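Local coordinates for protein catalase-3 (Neurospora crassa, PDB 4AJ9) that breaks down hydrogen peroxide into oxygen and water at a heme group, at residues 100-105 / 324-329; 120-125 / 204-209; 269-274 / 310-315. One frame throughout, in Å; residues are numbered along the deposited sequence.

How the contacts relate
All three contacts lie in the heme-containing catalase domain and reach the same antiparallel sheet. Contacts 1 and 2, centres about 11 Å apart, sit on strands that pair side by side, 96-104 and 121-128 respectively; Ser104 O and Gly121 N, 2.8 Å apart, probably hydrogen-bond. Contact 3 lies about 10 Å from contact 2 and 15 Å from contact 1, centre to centre, and Trp271 links it to both: its CH2 packs 3.5 Å from Phe103 CZ, while NE1 reaches Met206 O. Contacts 1 and 2 line the heme pocket, Arg102 gripping a propionate and Gly121 within about 3 Å of the heme; the Leu312 side chain of contact 3 stays about 12 Å away, both between nearest atoms.

Contact 1 of 3, residues 100-105 / 324-329; sequences FVRFST and EQISFQ. With HEM (protoporphyrin IX containing Fe), chain Y.
Arg102 and Phe328 touch directly, yet what sets their meeting apart is the heme propionate that both also touch. The aliphatic part of Arg102 runs past the Phe328 ring, CB lying 3.7 Å from Phe328 CE2, before the guanidinium takes the carboxylate. NH1 gives a hydrogen bond to heme O2A (2.7 Å, N-H...O angle 160°), with the oxygen in the plane of the guanidinium at its edge. The chain is extended as far as NE, and the turn comes at the last torsion (chi4 -79°), which sets the flat end across the line of the chain. The other propionate oxygen, O1A, sits 3.3 Å from Phe328 CD2 at the edge of that ring, where the slightly positive ring hydrogens probably suit a carboxylate. Phe100 O is at the ring edge too, near CZ. Arg102 has further work for NH2: besides a bond to the backbone O of His65, it donates to a water 3.0 Å away, which in turn donates to Glu324 OE1 at 2.7 Å. Glu324 thus meets the arginine through water, a second-shell carboxylate that probably helps to fix the guanidinium. Farther from the heme the contact is apolar: Ile326 CD1, at the end of an extended branch, lies 3.5 Å from Phe100 CD1, obliquely to the ring. Arg62, Arg359 and Gln356 also hydrogen-bond the heme, so Arg102 is one of several groups anchoring the cofactor, and its side chain lies close to that of His65, a predicted active-site residue. Strand 96-104 runs between strands 68-77 and 121-128 of the sheet; the loop 325-329 follows helix 319-324, whose Thr323 touches Phe100 and Arg102, and packs against helix 343-360, where Ser327 and Gln329 make contact.

Contact 2 of 3, residues 120-125 / 204-209; sequences HGFATR and RHMDGF
Phe122 and Met206 carry most of this contact, with His120 and Gly208 completing it. The Phe122 ring is brought against residues 206-208 by a CG placed opposite the backbone N (chi1 -171°), and its CD2 comes 3.5 Å from Gly208 CA. That closeness depends on the missing side chain: a CB on Gly208 would point at the ring and fall too near CD2. Asp207 O lies 3.8 Å from Phe122 CD2, and Met206 O approaches the ring at its edge. Met206 bends at its last torsion (chi3 -55°), which folds the methyl CE round to 4.3 Å from Phe122 CD2. The sulfur turns to His120 and sits 3.8 Å from its CB; it stands 4.7 Å from the imidazole centroid, coming in obliquely, and the two side chains cross at about a right angle. Gly121, between the two aromatic residues, touches the heme. The polar groups look to other partners: Met206 O accepts from Trp271 NE1, and Asp207 binds the Thr232 backbone N and Lys231. Strand 121-128 and His120 therefore meet the loop at Met206 and Asp207, and Gly208 of strand 208-209, mainly by van der Waals fit, the sulfur and two carbonyls set against aromatic rings, in and beside the heme-pocket wall.

Contact 3 of 3, residues 269-274 / 310-315; sequences PSWELA and MTLNRN
This is an antiparallel strand pairing inside the catalase barrel, where the start of strand 270-278 meets the end of strand 305-314. The axes of 270-274 and 310-314 run at 156°, and Trp271 and Met310 form a hydrogen-bonded pair: Trp271 N gives to Met310 O and Met310 N to Trp271 O, both at 2.9 Å. Leu312 N extends the ladder to Pro269 O. There it stops, because the proline has no N-H to return; Leu312 O instead meets Pro269 CD at 3.2 Å and is buried without a partner. Ser270 and Thr311, the non-hydrogen-bonded pair, bind each other through their hydroxyls, OG to OG1, at 2.6 Å. On the face carrying Trp271 and Met310 the packing is largely apolar. With Trp271 CG beside the backbone N, opposite the carbonyl carbon (chi1 -69°), the six-membered end of the indole bears obliquely on Leu312, CZ3 to CD1 being 3.6 Å, and Met310 CE lies 4.2 Å from Trp271 CE3. The indole also packs on Phe122 and Phe103. Putting an alanine here takes away the indole and its N-H, and would probably leave Met206 O without its donor and a gap beside Leu312, Phe103 and Phe122. Farther on, Asn313 and Arg314 both face His72, a classic beta bulge in the pairing of strand 305-314 with strand 68-77, within the antiparallel beta-barrel characteristic of heme catalases.

Contact 1 of 3, residues 100-105 / 324-329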
loop_
_atom_site.group_PDB
_atom_site.type_symbol
_atom_site.label_atom_id
_atom_site.label_comp_id
_atom_site.label_asym_id
_atom_site.label_seq_id
_atom_site.Cartn_x
_atom_site.Cartn_y
_atom_site.Cartn_z
ATOM N N PHE C 100 4.705 4.576 27.222
ATOM C CA PHE C 100 3.422 4.043 26.794
ATOM C C PHE C 100 3.526 2.537 26.882
ATOM O O PHE C 100 4.549 1.957 26.523
ATOM C CB PHE C 100 3.073 4.475 25.365
ATOM C CG PHE C 100 1.686 4.060 24.936
ATOM C CD1 PHE C 100 1.446 2.790 24.441
ATOM C CD2 PHE C 100 0.624 4.945 25.033
ATOM C CE1 PHE C 100 0.167 2.399 24.049
ATOM C CE2 PHE C 100 -0.667 4.561 24.642
ATOM C CZ PHE C 100 -0.889 3.287 24.158
ATOM N N VAL C 101 2.477 1.894 27.375
ATOM C CA VAL C 101 2.491 0.450 27.504
ATOM C C VAL C 101 1.291 -0.161 26.796
ATOM O O VAL C 101 0.164 0.310 26.957
ATOM C CB VAL C 101 2.464 0.020 28.991
ATOM C CG1 VAL C 101 2.215 -1.478 29.104
ATOM C CG2 VAL C 101 3.761 0.400 29.668
ATOM N N ARG C 102 1.526 -1.195 25.996
ATOM C CA ARG C 102 0.421 -1.952 25.431
ATOM C C ARG C 102 0.469 -3.393 25.929
ATOM O O ARG C 102 1.513 -4.049 25.877
ATOM C CB ARG C 102 0.445 -1.919 23.901
ATOM C CG ARG C 102 -0.730 -2.628 23.245
ATOM C CD ARG C 102 -0.736 -2.325 21.742
ATOM N NE ARG C 102 -1.849 -2.963 21.051
ATOM C CZ ARG C 102 -1.874 -4.243 20.700
ATOM N NH1 ARG C 102 -0.839 -5.030 20.988
ATOM N NH2 ARG C 102 -2.933 -4.743 20.071
ATOM N N PHE C 103 -0.667 -3.865 26.438
ATOM C CA PHE C 103 -0.807 -5.239 26.920
ATOM C C PHE C 103 -1.658 -5.947 25.886
ATOM O O PHE C 103 -2.421 -5.301 25.191
ATOM C CB PHE C 103 -1.546 -5.272 28.256
ATOM C CG PHE C 103 -0.917 -4.441 29.328
ATOM C CD1 PHE C 103 0.175 -4.926 30.045
ATOM C CD2 PHE C 103 -1.431 -3.185 29.651
ATOM C CE1 PHE C 103 0.754 -4.174 31.059
ATOM C CE2 PHE C 103 -0.850 -2.414 30.670
ATOM C CZ PHE C 103 0.246 -2.919 31.381
ATOM N N SER C 104 -1.549 -7.267 25.781
ATOM C CA SER C 104 -2.263 -7.967 24.726
ATOM C C SER C 104 -2.352 -9.449 25.016
ATOM O O SER C 104 -1.703 -9.946 25.928
ATOM C CB SER C 104 -1.497 -7.778 23.411
ATOM O OG SER C 104 -0.121 -8.036 23.631
ATOM N N THR C 105 -3.153 -10.155 24.232
ATOM C CA THR C 105 -2.953 -11.582 24.073
ATOM C C THR C 105 -2.049 -11.784 22.853
ATOM O O THR C 105 -1.375 -10.852 22.426
ATOM C CB THR C 105 -4.285 -12.334 23.915
ATOM O OG1 THR C 105 -5.036 -11.735 22.855
ATOM C CG2 THR C 105 -5.078 -12.254 25.203
ATOM N N GLU C 324 -3.622 1.569 18.604
ATOM C CA GLU C 324 -3.551 0.723 17.408
ATOM C C GLU C 324 -2.313 1.013 16.550
ATOM O O GLU C 324 -1.667 0.087 16.049
ATOM C CB GLU C 324 -4.818 0.850 16.549
ATOM C CG GLU C 324 -4.876 -0.169 15.404
ATOM C CD GLU C 324 -5.039 -1.605 15.897
ATOM O OE1 GLU C 324 -5.452 -1.784 17.065
ATOM O OE2 GLU C 324 -4.770 -2.552 15.115
ATOM N N GLN C 325 -1.986 2.295 16.387
ATOM C CA GLN C 325 -0.885 2.696 15.524
ATOM C C GLN C 325 0.512 2.553 16.139
ATOM O O GLN C 325 1.484 2.479 15.410
ATOM C CB GLN C 325 -1.070 4.126 15.004
ATOM C CG GLN C 325 -2.153 4.263 13.937
ATOM C CD GLN C 325 -2.072 5.575 13.154
ATOM O OE1 GLN C 325 -2.115 5.577 11.921
ATOM N NE2 GLN C 325 -1.984 6.690 13.865
ATOM N N ILE C 326 0.632 2.526 17.461
ATOM C CA ILE C 326 1.969 2.432 18.043
ATOM C C ILE C 326 2.711 1.178 17.544
ATOM O O ILE C 326 2.132 0.098 17.456
ATOM C CB ILE C 326 1.973 2.504 19.587
ATOM C CG1 ILE C 326 3.389 2.834 20.087
ATOM C CG2 ILE C 326 1.388 1.218 20.193
ATOM C CD1 ILE C 326 3.490 3.132 21.614
ATOM N N SER C 327 3.987 1.353 17.209
ATOM C CA SER C 327 4.787 0.312 16.562
ATOM C C SER C 327 5.998 -0.010 17.424
ATOM O O SER C 327 7.007 0.710 17.363
ATOM C CB SER C 327 5.291 0.826 15.204
ATOM O OG SER C 327 4.223 1.109 14.317
ATOM N N PHE C 328 5.916 -1.074 18.220
ATOM C CA PHE C 328 7.030 -1.456 19.094
ATOM C C PHE C 328 8.094 -2.206 18.303
ATOM O O PHE C 328 7.789 -2.829 17.285
ATOM C CB PHE C 328 6.548 -2.341 20.247
ATOM C CG PHE C 328 5.725 -1.614 21.283
ATOM C CD1 PHE C 328 6.342 -0.939 22.336
ATOM C CD2 PHE C 328 4.340 -1.643 21.230
ATOM C CE1 PHE C 328 5.582 -0.286 23.291
ATOM C CE2 PHE C 328 3.582 -0.982 22.189
ATOM C CZ PHE C 328 4.211 -0.310 23.215
ATOM N N GLN C 329 9.336 -2.140 18.777
ATOM C CA GLN C 329 10.451 -2.876 18.178
ATOM C C GLN C 329 11.524 -3.172 19.227
ATOM O O GLN C 329 11.987 -2.258 19.916
ATOM C CB GLN C 329 11.133 -2.059 17.085
ATOM C CG GLN C 329 10.326 -1.741 15.832
ATOM C CD GLN C 329 11.219 -1.079 14.792
ATOM O OE1 GLN C 329 12.315 -1.557 14.526
ATOM N NE2 GLN C 329 10.770 0.038 14.229
HETATM C CHA HEM Y . 4.335 -8.381 18.372
HETATM C CHB HEM Y . 6.436 -10.058 22.430
HETATM C CHC HEM Y . 8.858 -13.311 19.780
HETATM C CHD HEM Y . 7.445 -11.063 15.728
HETATM C C1A HEM Y . 4.648 -8.569 19.707
HETATM C C2A HEM Y . 4.074 -7.859 20.844
HETATM C C3A HEM Y . 4.647 -8.339 21.962
HETATM C C4A HEM Y . 5.614 -9.347 21.573
HETATM C CMA HEM Y . 4.370 -7.903 23.422
HETATM C CAA HEM Y . 2.957 -6.785 20.757
HETATM C CBA HEM Y . 3.521 -5.370 20.837
HETATM C CGA HEM Y . 2.369 -4.400 20.853
HETATM O O1A HEM Y . 2.158 -3.694 19.837
HETATM O O2A HEM Y . 1.649 -4.338 21.885
HETATM C C1B HEM Y . 7.323 -11.051 22.060
HETATM C C2B HEM Y . 8.261 -11.726 22.939
HETATM C C3B HEM Y . 8.919 -12.644 22.215
HETATM C C4B HEM Y . 8.435 -12.554 20.851
HETATM C CMB HEM Y . 8.389 -11.397 24.445
HETATM C CAB HEM Y . 10.048 -13.608 22.653
HETATM C CBB HEM Y . 10.839 -13.305 23.690
HETATM C C1C HEM Y . 8.748 -12.925 18.466
HETATM C C2C HEM Y . 9.541 -13.430 17.355
HETATM C C3C HEM Y . 9.119 -12.813 16.248
HETATM C C4C HEM Y . 8.093 -11.874 16.620
HETATM C CMC HEM Y . 10.623 -14.522 17.452
HETATM C CAC HEM Y . 9.651 -12.947 14.815
HETATM C CBC HEM Y . 10.946 -13.200 14.621
HETATM C C1D HEM Y . 6.479 -10.155 16.045
HETATM C C2D HEM Y . 5.810 -9.322 15.080
HETATM C C3D HEM Y . 4.839 -8.487 15.903
HETATM C C4D HEM Y . 5.025 -8.892 17.279
HETATM C CMD HEM Y . 6.047 -9.305 13.555
HETATM C CAD HEM Y . 3.873 -7.414 15.375
HETATM C CBD HEM Y . 4.563 -6.068 15.564
HETATM C CGD HEM Y . 3.718 -4.981 14.954
HETATM O O1D HEM Y . 3.895 -3.804 15.351
HETATM O O2D HEM Y . 2.853 -5.300 14.099
HETATM N NA HEM Y . 5.582 -9.460 20.195
HETATM N NB HEM Y . 7.464 -11.579 20.802
HETATM N NC HEM Y . 7.879 -11.974 17.976
HETATM N ND HEM Y . 6.004 -9.877 17.320
HETATM FE FE HEM Y . 6.800 -10.648 19.107
HETATM O O HOH W 1 -4.488 -2.295 19.481
#

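Contact 2 of 3, residues 120-125 / 204-209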
loop_
_atom_site.group_PDB
_atom_site.type_symbol
_atom_site.label_atom_id
_atom_site.label_comp_id
_atom_site.label_asym_id
_atom_site.label_seq_id
_atom_site.Cartn_x
_atom_site.Cartn_y
_atom_site.Cartn_z
ATOM N N HIS C 120 0.507 -13.389 27.251
ATOM C CA HIS C 120 0.104 -11.988 27.154
ATOM C C HIS C 120 1.298 -11.092 26.905
ATOM O O HIS C 120 2.342 -11.255 27.541
ATOM C CB HIS C 120 -0.594 -11.533 28.438
ATOM C CG HIS C 120 -1.889 -12.231 28.683
ATOM N ND1 HIS C 120 -1.958 -13.572 28.990
ATOM C CD2 HIS C 120 -3.169 -11.796 28.594
ATOM C CE1 HIS C 120 -3.225 -13.928 29.112
ATOM N NE2 HIS C 120 -3.980 -12.871 28.874
ATOM N N GLY C 121 1.122 -10.129 26.004
ATOM C CA GLY C 121 2.135 -9.118 25.748
ATOM C C GLY C 121 2.160 -8.045 26.827
ATOM O O GLY C 121 1.138 -7.744 27.452
ATOM N N PHE C 122 3.338 -7.464 27.042
ATOM C CA PHE C 122 3.549 -6.426 28.053
ATOM C C PHE C 122 4.663 -5.585 27.463
ATOM O O PHE C 122 5.839 -5.809 27.743
ATOM C CB PHE C 122 4.011 -7.064 29.365
ATOM C CG PHE C 122 4.050 -6.120 30.556
ATOM C CD1 PHE C 122 4.453 -4.801 30.427
ATOM C CD2 PHE C 122 3.708 -6.585 31.824
ATOM C CE1 PHE C 122 4.492 -3.960 31.535
ATOM C CE2 PHE C 122 3.754 -5.757 32.937
ATOM C CZ PHE C 122 4.144 -4.444 32.797
ATOM N N ALA C 123 4.297 -4.657 26.587
ATOM C CA ALA C 123 5.295 -3.931 25.810
ATOM C C ALA C 123 5.352 -2.507 26.289
ATOM O O ALA C 123 4.328 -1.836 26.351
ATOM C CB ALA C 123 4.948 -3.974 24.315
ATOM N N THR C 124 6.556 -2.035 26.596
ATOM C CA THR C 124 6.738 -0.720 27.199
ATOM C C THR C 124 7.681 0.119 26.363
ATOM O O THR C 124 8.784 -0.318 26.050
ATOM C CB THR C 124 7.424 -0.842 28.574
ATOM O OG1 THR C 124 6.658 -1.697 29.428
ATOM C CG2 THR C 124 7.609 0.542 29.212
ATOM N N ARG C 125 7.268 1.333 26.022
ATOM C CA ARG C 125 8.193 2.266 25.391
ATOM C C ARG C 125 8.629 3.336 26.386
ATOM O O ARG C 125 7.791 3.975 27.037
ATOM C CB ARG C 125 7.554 2.947 24.177
ATOM C CG ARG C 125 8.372 4.149 23.666
ATOM C CD ARG C 125 7.973 4.490 22.237
ATOM N NE ARG C 125 8.160 3.321 21.388
ATOM C CZ ARG C 125 7.546 3.119 20.233
ATOM N NH1 ARG C 125 6.695 4.026 19.759
ATOM N NH2 ARG C 125 7.784 1.997 19.552
ATOM N N ARG C 204 -3.196 -5.333 35.037
ATOM C CA ARG C 204 -2.618 -4.723 36.232
ATOM C C ARG C 204 -2.106 -5.760 37.225
ATOM O O ARG C 204 -1.292 -5.442 38.100
ATOM C CB ARG C 204 -3.639 -3.805 36.909
ATOM C CG ARG C 204 -4.122 -2.671 36.019
ATOM C CD ARG C 204 -5.180 -1.826 36.708
ATOM N NE ARG C 204 -6.325 -2.623 37.133
ATOM C CZ ARG C 204 -6.722 -2.767 38.396
ATOM N NH1 ARG C 204 -6.073 -2.159 39.381
ATOM N NH2 ARG C 204 -7.780 -3.521 38.672
ATOM N N HIS C 205 -2.581 -6.995 37.078
ATOM C CA HIS C 205 -2.199 -8.091 37.960
ATOM C C HIS C 205 -1.292 -9.115 37.279
ATOM O O HIS C 205 -1.368 -10.309 37.584
ATOM C CB HIS C 205 -3.443 -8.779 38.520
ATOM C CG HIS C 205 -4.280 -7.885 39.382
ATOM N ND1 HIS C 205 -5.249 -7.052 38.867
ATOM C CD2 HIS C 205 -4.272 -7.673 40.719
ATOM C CE1 HIS C 205 -5.813 -6.376 39.851
ATOM N NE2 HIS C 205 -5.233 -6.728 40.985
ATOM N N MET C 206 -0.452 -8.636 36.359
ATOM C CA MET C 206 0.575 -9.444 35.703
ATOM C C MET C 206 1.969 -8.918 36.023
ATOM O O MET C 206 2.172 -7.705 36.137
ATOM C CB MET C 206 0.431 -9.385 34.172
ATOM C CG MET C 206 -0.949 -9.707 33.614
ATOM S SD MET C 206 -0.944 -9.769 31.799
ATOM C CE MET C 206 -0.261 -8.160 31.389
ATOM N N ASP C 207 2.939 -9.824 36.127
ATOM C CA ASP C 207 4.339 -9.422 36.044
ATOM C C ASP C 207 4.715 -9.332 34.569
ATOM O O ASP C 207 3.984 -9.818 33.714
ATOM C CB ASP C 207 5.255 -10.431 36.746
ATOM C CG ASP C 207 5.289 -10.240 38.253
ATOM O OD1 ASP C 207 4.815 -9.192 38.739
ATOM O OD2 ASP C 207 5.793 -11.142 38.942
ATOM N N GLY C 208 5.848 -8.709 34.270
ATOM C CA GLY C 208 6.321 -8.636 32.899
ATOM C C GLY C 208 7.765 -9.084 32.781
ATOM O O GLY C 208 8.501 -9.029 33.762
ATOM N N PHE C 209 8.171 -9.521 31.588
ATOM C CA PHE C 209 9.529 -10.027 31.377
ATOM C C PHE C 209 10.061 -9.660 30.003
ATOM O O PHE C 209 9.328 -9.684 29.017
ATOM C CB PHE C 209 9.567 -11.556 31.509
ATOM C CG PHE C 209 8.978 -12.067 32.781
ATOM C CD1 PHE C 209 7.616 -12.331 32.866
ATOM C CD2 PHE C 209 9.775 -12.276 33.901
ATOM C CE1 PHE C 209 7.057 -12.804 34.038
ATOM C CE2 PHE C 209 9.218 -12.751 35.075
ATOM C CZ PHE C 209 7.854 -13.021 35.139
#

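Contact 3 of 3, residues 269-274 / 310-315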
loop_
_atom_site.group_PDB
_atom_site.type_symbol
_atom_site.label_atom_id
_atom_site.label_comp_id
_atom_site.label_asym_id
_atom_site.label_seq_id
_atom_site.Cartn_x
_atom_site.Cartn_y
_atom_site.Cartn_z
ATOM N N PRO C 269 -2.170 1.985 37.949
ATOM C CA PRO C 269 -1.371 0.821 38.343
ATOM C C PRO C 269 0.126 1.111 38.234
ATOM O O PRO C 269 0.532 1.943 37.410
ATOM C CB PRO C 269 -1.798 -0.240 37.323
ATOM C CG PRO C 269 -2.130 0.560 36.086
ATOM C CD PRO C 269 -2.692 1.872 36.573
ATOM N N SER C 270 0.930 0.447 39.067
ATOM C CA SER C 270 2.382 0.574 39.014
ATOM C C SER C 270 3.065 -0.779 38.907
ATOM O O SER C 270 2.495 -1.805 39.277
ATOM C CB SER C 270 2.922 1.315 40.241
ATOM O OG SER C 270 2.401 2.624 40.288
ATOM N N TRP C 271 4.289 -0.757 38.374
ATOM C CA TRP C 271 5.167 -1.917 38.347
ATOM C C TRP C 271 6.563 -1.427 38.656
ATOM O O TRP C 271 6.982 -0.368 38.167
ATOM C CB TRP C 271 5.220 -2.548 36.955
ATOM C CG TRP C 271 3.973 -3.228 36.497
ATOM C CD1 TRP C 271 3.722 -4.570 36.508
ATOM C CD2 TRP C 271 2.817 -2.608 35.927
ATOM N NE1 TRP C 271 2.484 -4.825 35.981
ATOM C CE2 TRP C 271 1.900 -3.635 35.624
ATOM C CE3 TRP C 271 2.464 -1.282 35.653
ATOM C CZ2 TRP C 271 0.652 -3.380 35.062
ATOM C CZ3 TRP C 271 1.224 -1.029 35.090
ATOM C CH2 TRP C 271 0.331 -2.074 34.798
ATOM N N GLU C 272 7.300 -2.188 39.453
ATOM C CA GLU C 272 8.706 -1.850 39.642
ATOM C C GLU C 272 9.517 -2.499 38.531
ATOM O O GLU C 272 9.249 -3.635 38.141
ATOM C CB GLU C 272 9.196 -2.251 41.041
ATOM C CG GLU C 272 8.850 -1.186 42.102
ATOM C CD GLU C 272 9.096 -1.638 43.521
ATOM O OE1 GLU C 272 9.318 -2.845 43.743
ATOM O OE2 GLU C 272 9.065 -0.771 44.420
ATOM N N LEU C 273 10.474 -1.755 37.989
ATOM C CA LEU C 273 11.431 -2.319 37.047
ATOM C C LEU C 273 12.563 -2.936 37.852
ATOM O O LEU C 273 13.195 -2.255 38.646
ATOM C CB LEU C 273 12.016 -1.225 36.148
ATOM C CG LEU C 273 13.002 -1.734 35.088
ATOM C CD1 LEU C 273 12.351 -2.784 34.192
ATOM C CD2 LEU C 273 13.540 -0.581 34.259
ATOM N N ALA C 274 12.820 -4.221 37.639
ATOM C CA ALA C 274 13.899 -4.894 38.341
ATOM C C ALA C 274 14.736 -5.654 37.332
ATOM O O ALA C 274 14.259 -5.978 36.238
ATOM C CB ALA C 274 13.339 -5.838 39.393
ATOM N N MET C 310 7.322 2.328 37.266
ATOM C CA MET C 310 6.504 2.899 36.216
ATOM C C MET C 310 5.048 2.907 36.665
ATOM O O MET C 310 4.559 1.924 37.207
ATOM C CB MET C 310 6.687 2.077 34.932
ATOM C CG MET C 310 5.496 2.021 34.000
ATOM S SD MET C 310 5.990 1.188 32.478
ATOM C CE MET C 310 5.416 -0.502 32.761
ATOM N N THR C 311 4.368 4.029 36.448
ATOM C CA THR C 311 2.958 4.173 36.796
ATOM C C THR C 311 2.212 4.623 35.541
ATOM O O THR C 311 2.603 5.606 34.904
ATOM C CB THR C 311 2.770 5.216 37.914
ATOM O OG1 THR C 311 3.413 4.748 39.102
ATOM C CG2 THR C 311 1.295 5.446 38.219
ATOM N N LEU C 312 1.166 3.888 35.166
ATOM C CA LEU C 312 0.331 4.270 34.026
ATOM C C LEU C 312 -0.845 5.099 34.532
ATOM O O LEU C 312 -1.702 4.583 35.245
ATOM C CB LEU C 312 -0.163 3.029 33.269
ATOM C CG LEU C 312 0.921 2.049 32.825
ATOM C CD1 LEU C 312 0.337 0.829 32.102
ATOM C CD2 LEU C 312 1.943 2.769 31.952
ATOM N N ASN C 313 -0.884 6.384 34.183
ATOM C CA ASN C 313 -1.915 7.260 34.734
ATOM C C ASN C 313 -2.692 8.097 33.718
ATOM O O ASN C 313 -3.472 8.973 34.095
ATOM C CB ASN C 313 -1.319 8.170 35.815
ATOM C CG ASN C 313 -0.125 8.952 35.318
ATOM O OD1 ASN C 313 0.110 9.051 34.112
ATOM N ND2 ASN C 313 0.655 9.496 36.247
ATOM N N ARG C 314 -2.482 7.846 32.430
ATOM C CA ARG C 314 -3.233 8.578 31.405
ATOM C C ARG C 314 -3.782 7.645 30.328
ATOM O O ARG C 314 -3.016 6.960 29.652
ATOM C CB ARG C 314 -2.378 9.668 30.748
ATOM C CG ARG C 314 -1.965 10.828 31.648
ATOM C CD ARG C 314 -3.135 11.746 31.984
ATOM N NE ARG C 314 -2.690 12.999 32.593
ATOM C CZ ARG C 314 -2.514 13.188 33.900
ATOM N NH1 ARG C 314 -2.746 12.202 34.761
ATOM N NH2 ARG C 314 -2.104 14.368 34.347
ATOM N N ASN C 315 -5.106 7.624 30.174
ATOM C CA ASN C 315 -5.735 6.891 29.077
ATOM C C ASN C 315 -5.490 7.612 27.764
ATOM O O ASN C 315 -5.280 8.816 27.756
ATOM C CB ASN C 315 -7.249 6.745 29.320
ATOM C CG ASN C 315 -7.562 5.676 30.352
ATOM O OD1 ASN C 315 -6.938 4.616 30.358
ATOM N ND2 ASN C 315 -8.511 5.958 31.244
#